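Local coordinates for dendroaspis polylepis MT9 (Dendroaspis polylepis, PDB 6R5M), which selectively antagonizes the muscarinic type 2 receptor and reverses the arterial relaxation induced by agonists of that receptor, at residues 37-42 with 47-52. Residues are numbered along the deposited sequence; the frame is centred on the assembly and turned at random.
Sequences GCPSAV and VQCCTS. With PGO (S-1,2-propanediol), chain G.
Cys38 and Cys49 are joined by a disulfide, SG to SG at 2.0 Å, that ties the loop 37-42 to strand 45-50. The S-S torsion is close to a right angle (chi3 92°). Cys38 swings its sulfur anti to its own backbone N (chi1 -176°), whereas Cys49 carries SG beside its N, and the alpha carbons end up 5.8 Å apart. Two residues back along the strand, Val47 points toward the loop and touches it with both branches. Its CG2 meets the methyl of Ala41 (CB to CG2 3.5 Å), while CG1 lies 3.9 Å from CD of Pro39, the two side chains crossing obliquely. The carbonyl O of Pro39 also rests against the valine, 3.6 Å from CG2. No hydrogen bond crosses between the segments, so the cystine and this small apolar cluster make the join. Met25 of the neighbouring strand 22-27 touches both Ala41 and Val47, and Tyr23 touches Pro39. The outer side is looser: Ser40 points away from the strand, and its backbone N donates to O2 of a propanediol, probably from the crystallisation liquor, at 3.1 Å (155°). Its OG makes a weak hydrogen bond to the same O2. Beyond Cys49, the CB of Cys50 points away from the loop, and its SG is bonded to SG of Cys55. Adjacent half-cystines serving separate bridges, here with the Cys38-Cys49 one at the surface, belong to the four-disulfide hub from which the fingers extend, a hallmark of short-chain three-finger toxins.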
loop_
_atom_site.group_PDB
_atom_site.type_symbol
_atom_site.label_atom_id
_atom_site.label_comp_id
_atom_site.label_asym_id
_atom_site.label_seq_id
_atom_site.Cartn_x
_atom_site.Cartn_y
_atom_site.Cartn_z
ATOM N N GLY A 37 -5.711 -1.909 3.978
ATOM C CA GLY A 37 -5.947 -3.353 3.913
ATOM C C GLY A 37 -4.809 -4.185 3.336
ATOM O O GLY A 37 -3.703 -3.677 3.127
ATOM N N CYS A 38 -5.070 -5.485 3.104
ATOM C CA CYS A 38 -4.099 -6.413 2.520
ATOM C C CYS A 38 -4.768 -7.211 1.398
ATOM O O CYS A 38 -5.472 -8.182 1.670
ATOM C CB CYS A 38 -3.460 -7.318 3.573
ATOM S SG CYS A 38 -2.163 -8.416 2.918
ATOM N N PRO A 39 -4.629 -6.774 0.131
ATOM C CA PRO A 39 -5.271 -7.508 -0.963
ATOM C C PRO A 39 -4.483 -8.743 -1.403
ATOM O O PRO A 39 -3.270 -8.814 -1.224
ATOM C CB PRO A 39 -5.369 -6.467 -2.087
ATOM C CG PRO A 39 -4.577 -5.266 -1.632
ATOM C CD PRO A 39 -3.854 -5.633 -0.382
ATOM N N SER A 40 -5.181 -9.721 -1.972
ATOM C CA SER A 40 -4.562 -10.935 -2.512
ATOM C C SER A 40 -4.047 -10.655 -3.942
ATOM O O SER A 40 -4.700 -9.922 -4.686
ATOM C CB SER A 40 -5.578 -12.077 -2.545
ATOM O OG SER A 40 -6.780 -11.692 -3.196
ATOM N N ALA A 41 -2.913 -11.273 -4.351
ATOM C CA ALA A 41 -2.375 -11.141 -5.720
ATOM C C ALA A 41 -1.395 -12.245 -6.119
ATOM O O ALA A 41 -0.554 -12.664 -5.318
ATOM C CB ALA A 41 -1.753 -9.771 -5.948
ATOM N N VAL A 42 -1.505 -12.697 -7.372
ATOM C CA VAL A 42 -0.652 -13.742 -7.954
ATOM C C VAL A 42 0.365 -13.069 -8.894
ATOM O O VAL A 42 0.097 -11.974 -9.394
ATOM C CB VAL A 42 -1.494 -14.827 -8.696
ATOM C CG1 VAL A 42 -0.691 -16.110 -8.904
ATOM C CG2 VAL A 42 -2.788 -15.138 -7.949
ATOM N N VAL A 47 2.577 -8.246 -3.474
ATOM C CA VAL A 47 2.022 -7.444 -2.372
ATOM C C VAL A 47 2.931 -7.529 -1.149
ATOM O O VAL A 47 3.417 -8.605 -0.796
ATOM C CB VAL A 47 0.555 -7.799 -1.954
ATOM C CG1 VAL A 47 -0.175 -6.593 -1.351
ATOM C CG2 VAL A 47 -0.246 -8.371 -3.108
ATOM N N GLN A 48 3.138 -6.393 -0.501
ATOM C CA GLN A 48 3.876 -6.276 0.751
ATOM C C GLN A 48 2.866 -5.744 1.750
ATOM O O GLN A 48 2.344 -4.643 1.558
ATOM C CB GLN A 48 5.071 -5.314 0.616
ATOM C CG GLN A 48 6.297 -5.904 -0.082
ATOM C CD GLN A 48 7.238 -4.811 -0.530
ATOM O OE1 GLN A 48 7.274 -4.441 -1.709
ATOM N NE2 GLN A 48 8.001 -4.248 0.392
ATOM N N CYS A 49 2.508 -6.547 2.758
ATOM C CA CYS A 49 1.544 -6.112 3.771
ATOM C C CYS A 49 2.210 -5.908 5.117
ATOM O O CYS A 49 3.139 -6.634 5.458
ATOM C CB CYS A 49 0.366 -7.079 3.874
ATOM S SG CYS A 49 -0.662 -7.140 2.393
ATOM N N CYS A 50 1.722 -4.940 5.889
ATOM C CA CYS A 50 2.271 -4.578 7.207
ATOM C C CYS A 50 1.166 -3.980 8.073
ATOM O O CYS A 50 0.142 -3.558 7.537
ATOM C CB CYS A 50 3.456 -3.623 7.043
ATOM S SG CYS A 50 3.078 -2.161 6.053
ATOM N N THR A 51 1.354 -3.951 9.407
ATOM C CA THR A 51 0.301 -3.515 10.329
ATOM C C THR A 51 0.678 -2.368 11.294
ATOM O O THR A 51 0.165 -2.325 12.411
ATOM C CB THR A 51 -0.228 -4.737 11.113
ATOM O OG1 THR A 51 0.845 -5.320 11.854
ATOM C CG2 THR A 51 -0.889 -5.787 10.216
ATOM N N SER A 52 1.517 -1.424 10.869
ATOM C CA SER A 52 1.862 -0.278 11.720
ATOM C C SER A 52 1.776 1.024 10.934
ATOM O O SER A 52 1.850 0.991 9.709
ATOM C CB SER A 52 3.231 -0.466 12.362
ATOM O OG SER A 52 4.243 -0.539 11.372
HETATM C C1 PGO G . -10.233 -9.211 -1.795
HETATM C C2 PGO G . -8.917 -8.505 -1.539
HETATM C C3 PGO G . -9.117 -7.040 -1.274
HETATM O O1 PGO G . -10.036 -10.590 -2.100
HETATM O O2 PGO G . -8.061 -8.677 -2.663
#